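Local coordinates for protein transcriptional regulator, LYSR family (Neisseria meningitidis, PDB 4AB5) that probably regulates transcription of methionine-biosynthesis genes as a MetR-like DNA-binding factor, this piece being its regulatory, effector-binding-type domain, at residues L53-A66 with L180-D192. Sequence-based numbering, arbitrary orientation.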
loop_
_atom_site.group_PDB
_atom_site.type_symbol
_atom_site.label_atom_id
_atom_site.label_comp_id
_atom_site.label_asym_id
_atom_site.label_seq_id
_atom_site.Cartn_x
_atom_site.Cartn_y
_atom_site.Cartn_z
ATOM N N LEU B 53 21.464 10.159 4.780
ATOM C CA LEU B 53 22.512 9.573 5.639
ATOM C C LEU B 53 23.610 10.597 5.893
ATOM O O LEU B 53 23.992 10.813 7.044
ATOM C CB LEU B 53 23.135 8.302 5.014
ATOM C CG LEU B 53 22.232 7.110 4.740
ATOM C CD1 LEU B 53 22.946 6.085 3.899
ATOM C CD2 LEU B 53 21.782 6.471 6.020
ATOM N N LEU B 54 24.091 11.249 4.813
ATOM C CA LEU B 54 25.121 12.287 4.862
ATOM C C LEU B 54 24.618 13.452 5.712
ATOM O O LEU B 54 25.372 13.995 6.510
ATOM C CB LEU B 54 25.451 12.788 3.442
ATOM C CG LEU B 54 25.963 11.768 2.419
ATOM C CD1 LEU B 54 25.877 12.330 1.011
ATOM C CD2 LEU B 54 27.386 11.369 2.704
ATOM N N GLN B 55 23.319 13.776 5.581
ATOM C CA GLN B 55 22.656 14.859 6.301
ATOM C C GLN B 55 22.239 14.512 7.740
ATOM O O GLN B 55 21.665 15.369 8.414
ATOM C CB GLN B 55 21.464 15.380 5.488
ATOM C CG GLN B 55 21.876 16.202 4.280
ATOM C CD GLN B 55 20.723 16.519 3.364
ATOM O OE1 GLN B 55 19.565 16.178 3.621
ATOM N NE2 GLN B 55 21.022 17.186 2.265
ATOM N N HIS B 56 22.539 13.276 8.216
ATOM C CA HIS B 56 22.189 12.765 9.554
ATOM C C HIS B 56 20.667 12.773 9.822
ATOM O O HIS B 56 20.210 12.838 10.967
ATOM C CB HIS B 56 22.998 13.456 10.667
ATOM C CG HIS B 56 24.442 13.071 10.677
ATOM N ND1 HIS B 56 24.954 12.240 11.652
ATOM C CD2 HIS B 56 25.436 13.409 9.823
ATOM C CE1 HIS B 56 26.241 12.108 11.371
ATOM N NE2 HIS B 56 26.574 12.786 10.276
ATOM N N ARG B 57 19.897 12.676 8.739
ATOM C CA ARG B 57 18.438 12.664 8.745
ATOM C C ARG B 57 17.915 11.225 8.748
ATOM O O ARG B 57 16.719 11.012 8.964
ATOM C CB ARG B 57 17.904 13.438 7.533
ATOM C CG ARG B 57 18.310 14.910 7.475
ATOM C CD ARG B 57 17.162 15.874 7.735
ATOM N NE ARG B 57 16.054 15.733 6.785
ATOM C CZ ARG B 57 16.002 16.312 5.588
ATOM N NH1 ARG B 57 17.007 17.066 5.161
ATOM N NH2 ARG B 57 14.947 16.132 4.804
ATOM N N ALA B 58 18.817 10.245 8.505
ATOM C CA ALA B 58 18.536 8.802 8.474
ATOM C C ALA B 58 19.802 8.024 8.858
ATOM O O ALA B 58 20.909 8.524 8.657
ATOM C CB ALA B 58 18.056 8.379 7.089
ATOM N N ASP B 59 19.632 6.798 9.394
ATOM C CA ASP B 59 20.733 5.935 9.854
ATOM C C ASP B 59 21.010 4.734 8.935
ATOM O O ASP B 59 22.140 4.239 8.899
ATOM C CB ASP B 59 20.502 5.488 11.305
ATOM C CG ASP B 59 20.114 6.626 12.227
ATOM O OD1 ASP B 59 21.013 7.383 12.648
ATOM O OD2 ASP B 59 18.903 6.779 12.502
ATOM N N LEU B 60 20.002 4.301 8.166
ATOM C CA LEU B 60 20.128 3.205 7.204
ATOM C C LEU B 60 19.209 3.469 6.013
ATOM O O LEU B 60 18.067 3.901 6.205
ATOM C CB LEU B 60 19.815 1.857 7.865
ATOM C CG LEU B 60 20.174 0.579 7.112
ATOM C CD1 LEU B 60 20.648 -0.482 8.079
ATOM C CD2 LEU B 60 18.968 0.037 6.342
ATOM N N ALA B 61 19.715 3.218 4.785
ATOM C CA ALA B 61 18.954 3.411 3.556
ATOM C C ALA B 61 18.888 2.152 2.691
ATOM O O ALA B 61 19.904 1.481 2.507
ATOM C CB ALA B 61 19.532 4.568 2.755
ATOM N N ILE B 62 17.685 1.837 2.163
ATOM C CA ILE B 62 17.465 0.717 1.245
ATOM C C ILE B 62 17.654 1.308 -0.155
ATOM O O ILE B 62 16.939 2.246 -0.534
ATOM C CB ILE B 62 16.069 0.047 1.443
ATOM C CG1 ILE B 62 15.837 -0.436 2.910
ATOM C CG2 ILE B 62 15.792 -1.061 0.410
ATOM C CD1 ILE B 62 16.897 -1.465 3.561
ATOM N N VAL B 63 18.674 0.812 -0.888
ATOM C CA VAL B 63 19.040 1.323 -2.210
ATOM C C VAL B 63 19.161 0.226 -3.290
ATOM O O VAL B 63 19.480 -0.921 -2.973
ATOM C CB VAL B 63 20.303 2.234 -2.136
ATOM C CG1 VAL B 63 20.017 3.535 -1.372
ATOM C CG2 VAL B 63 21.507 1.493 -1.542
ATOM N N SER B 64 18.914 0.611 -4.568
ATOM C CA SER B 64 18.980 -0.245 -5.763
ATOM C C SER B 64 20.365 -0.265 -6.435
ATOM O O SER B 64 20.573 -1.023 -7.389
ATOM C CB SER B 64 17.917 0.167 -6.773
ATOM O OG SER B 64 16.629 -0.109 -6.254
ATOM N N GLU B 65 21.304 0.553 -5.939
ATOM C CA GLU B 65 22.663 0.615 -6.464
ATOM C C GLU B 65 23.687 0.940 -5.368
ATOM O O GLU B 65 23.382 1.660 -4.412
ATOM C CB GLU B 65 22.780 1.534 -7.703
ATOM C CG GLU B 65 22.606 3.023 -7.444
ATOM C CD GLU B 65 21.182 3.536 -7.499
ATOM O OE1 GLU B 65 20.408 3.248 -6.558
ATOM O OE2 GLU B 65 20.851 4.256 -8.469
ATOM N N ALA B 66 24.881 0.361 -5.497
ATOM C CA ALA B 66 25.978 0.506 -4.545
ATOM C C ALA B 66 27.060 1.444 -5.137
ATOM O O ALA B 66 28.243 1.092 -5.233
ATOM C CB ALA B 66 26.550 -0.863 -4.207
ATOM N N LEU B 180 15.725 -8.980 -16.537
ATOM C CA LEU B 180 15.836 -7.734 -15.775
ATOM C C LEU B 180 15.995 -8.046 -14.291
ATOM O O LEU B 180 15.078 -8.564 -13.658
ATOM C CB LEU B 180 14.614 -6.851 -16.038
ATOM C CG LEU B 180 14.627 -5.380 -15.640
ATOM C CD1 LEU B 180 15.923 -4.651 -15.918
ATOM C CD2 LEU B 180 13.416 -4.745 -16.117
ATOM N N GLN B 181 17.167 -7.757 -13.748
ATOM C CA GLN B 181 17.479 -8.040 -12.361
ATOM C C GLN B 181 17.608 -6.773 -11.527
ATOM O O GLN B 181 18.249 -5.821 -11.958
ATOM C CB GLN B 181 18.771 -8.882 -12.280
ATOM C CG GLN B 181 19.009 -9.528 -10.913
ATOM C CD GLN B 181 20.411 -10.063 -10.718
ATOM O OE1 GLN B 181 21.414 -9.368 -10.916
ATOM N NE2 GLN B 181 20.503 -11.293 -10.246
ATOM N N SER B 182 17.012 -6.772 -10.327
ATOM C CA SER B 182 17.144 -5.692 -9.348
ATOM C C SER B 182 18.140 -6.147 -8.299
ATOM O O SER B 182 18.144 -7.321 -7.932
ATOM C CB SER B 182 15.812 -5.383 -8.681
ATOM O OG SER B 182 14.989 -4.623 -9.549
ATOM N N LYS B 183 18.994 -5.228 -7.838
ATOM C CA LYS B 183 19.998 -5.502 -6.819
ATOM C C LYS B 183 19.713 -4.626 -5.595
ATOM O O LYS B 183 19.642 -3.406 -5.724
ATOM C CB LYS B 183 21.409 -5.264 -7.374
ATOM C CG LYS B 183 21.832 -6.276 -8.436
ATOM C CD LYS B 183 23.155 -5.881 -9.071
ATOM C CE LYS B 183 23.592 -6.831 -10.160
ATOM N NZ LYS B 183 24.209 -8.066 -9.604
ATOM N N LEU B 184 19.508 -5.242 -4.418
ATOM C CA LEU B 184 19.198 -4.474 -3.216
ATOM C C LEU B 184 20.308 -4.402 -2.205
ATOM O O LEU B 184 20.951 -5.409 -1.919
ATOM C CB LEU B 184 17.862 -4.880 -2.585
ATOM C CG LEU B 184 16.674 -4.044 -3.068
ATOM C CD1 LEU B 184 16.181 -4.504 -4.419
ATOM C CD2 LEU B 184 15.572 -4.095 -2.102
ATOM N N TYR B 185 20.549 -3.180 -1.689
ATOM C CA TYR B 185 21.606 -2.891 -0.724
ATOM C C TYR B 185 21.080 -2.082 0.446
ATOM O O TYR B 185 20.107 -1.332 0.301
ATOM C CB TYR B 185 22.755 -2.090 -1.376
ATOM C CG TYR B 185 23.389 -2.746 -2.580
ATOM C CD1 TYR B 185 24.489 -3.586 -2.442
ATOM C CD2 TYR B 185 22.934 -2.472 -3.871
ATOM C CE1 TYR B 185 25.089 -4.184 -3.552
ATOM C CE2 TYR B 185 23.528 -3.061 -4.989
ATOM C CZ TYR B 185 24.606 -3.918 -4.824
ATOM O OH TYR B 185 25.197 -4.512 -5.913
ATOM N N ALA B 186 21.765 -2.204 1.592
ATOM C CA ALA B 186 21.509 -1.411 2.777
ATOM C C ALA B 186 22.711 -0.475 2.885
ATOM O O ALA B 186 23.856 -0.934 2.930
ATOM C CB ALA B 186 21.426 -2.300 4.002
ATOM N N ALA B 187 22.461 0.833 2.839
ATOM C CA ALA B 187 23.497 1.848 2.943
ATOM C C ALA B 187 23.504 2.453 4.354
ATOM O O ALA B 187 22.446 2.730 4.916
ATOM C CB ALA B 187 23.255 2.939 1.907
ATOM N N ILE B 188 24.696 2.620 4.932
ATOM C CA ILE B 188 24.929 3.261 6.228
ATOM C C ILE B 188 26.148 4.202 6.086
ATOM O O ILE B 188 26.872 4.135 5.078
ATOM C CB ILE B 188 25.119 2.251 7.405
ATOM C CG1 ILE B 188 26.336 1.309 7.207
ATOM C CG2 ILE B 188 23.836 1.492 7.742
ATOM C CD1 ILE B 188 26.826 0.596 8.469
ATOM N N ARG B 189 26.392 5.054 7.107
ATOM C CA ARG B 189 27.562 5.929 7.132
ATOM C C ARG B 189 28.745 5.026 7.459
ATOM O O ARG B 189 28.564 4.013 8.130
ATOM C CB ARG B 189 27.438 6.975 8.243
ATOM C CG ARG B 189 26.395 8.047 8.022
ATOM C CD ARG B 189 26.293 8.863 9.293
ATOM N NE ARG B 189 24.980 9.485 9.459
ATOM C CZ ARG B 189 23.949 8.919 10.078
ATOM N NH1 ARG B 189 24.059 7.699 10.591
ATOM N NH2 ARG B 189 22.801 9.568 10.190
ATOM N N THR B 190 29.930 5.363 6.982
ATOM C CA THR B 190 31.132 4.577 7.271
ATOM C C THR B 190 31.485 4.603 8.770
ATOM O O THR B 190 31.972 3.594 9.279
ATOM C CB THR B 190 32.276 4.957 6.308
ATOM O OG1 THR B 190 31.761 4.900 4.978
ATOM C CG2 THR B 190 33.473 4.020 6.411
ATOM N N GLU B 191 31.183 5.718 9.481
ATOM C CA GLU B 191 31.421 5.847 10.925
ATOM C C GLU B 191 30.564 4.840 11.704
ATOM O O GLU B 191 31.002 4.333 12.727
ATOM C CB GLU B 191 31.121 7.282 11.416
ATOM C CG GLU B 191 31.659 7.609 12.815
ATOM C CD GLU B 191 30.832 7.173 14.020
ATOM O OE1 GLU B 191 29.639 7.551 14.092
ATOM O OE2 GLU B 191 31.375 6.462 14.899
ATOM N N ASP B 192 29.366 4.548 11.209
ATOM C CA ASP B 192 28.402 3.667 11.857
ATOM C C ASP B 192 28.582 2.164 11.589
ATOM O O ASP B 192 27.813 1.359 12.130
ATOM C CB ASP B 192 26.978 4.134 11.529
ATOM C CG ASP B 192 26.549 5.421 12.209
ATOM O OD1 ASP B 192 27.385 6.050 12.872
ATOM O OD2 ASP B 192 25.377 5.793 12.078
HETATM O O HOH W 1 18.467 -2.179 -9.054
#
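Arg-189 reaches across to the loop after helix 50-54 and lays its guanidinium flat on the imidazole of His-56, the two planes 30° apart, with NE above the ring centre and CD in CH-pi contact with the same ring. The side chain, extended from CG to NE (chi2 172°, chi3 -154°), carries the group to the C-terminal end of helix 50-54, where Arg-189 NE gives a weak hydrogen bond to Leu-53 O at 2.9 Å. That carbonyl also accepts His-56 N, as part of the Schellman motif, with positive phi at His-56, that ends the helix. Arg-189 NH1 forms a salt bridge with Asp-192 OD2 at 2.8 Å and a long one, 3.7 Å, with Asp-59 OD1; the main partner of Asp-59 is Arg-11 on strand 8-13, so the carboxylate is shared by two arginines, with the bond to Arg-11 the stronger.

Beyond this network the backbones of 60-63 and 181-189 run antiparallel. Ala-61 and Ala-187 form one hydrogen-bonded pair, Ala-187 N to Ala-61 O measuring 2.7 Å and nearly straight, and Val-63 and Tyr-185 form the next. On the face carrying these four residues, Leu-53 CD1 packs on Ala-187 CB (3.7 Å), while Val-63 CG2 lies against Tyr-185 CB. After the strand the chain folds over the Tyr-185 ring and sets Ala-66 CB above its centre, 3.6 Å from the centroid. On the other face Leu-60 CD2 meets Ala-186 CB and Ile-62 CG2 meets Leu-184 CD2; helix 196-212 covers Leu-60, Ile-62 and Ala-186 there. A water links Ser-64 O to Lys-183 N, the latter weakly.

Strand 60-63, parallel to 8-13 on its other side and antiparallel to 171-189 here, belongs to the mixed sheet expected of a periplasmic-binding-protein-like lobe in a LysR regulatory domain.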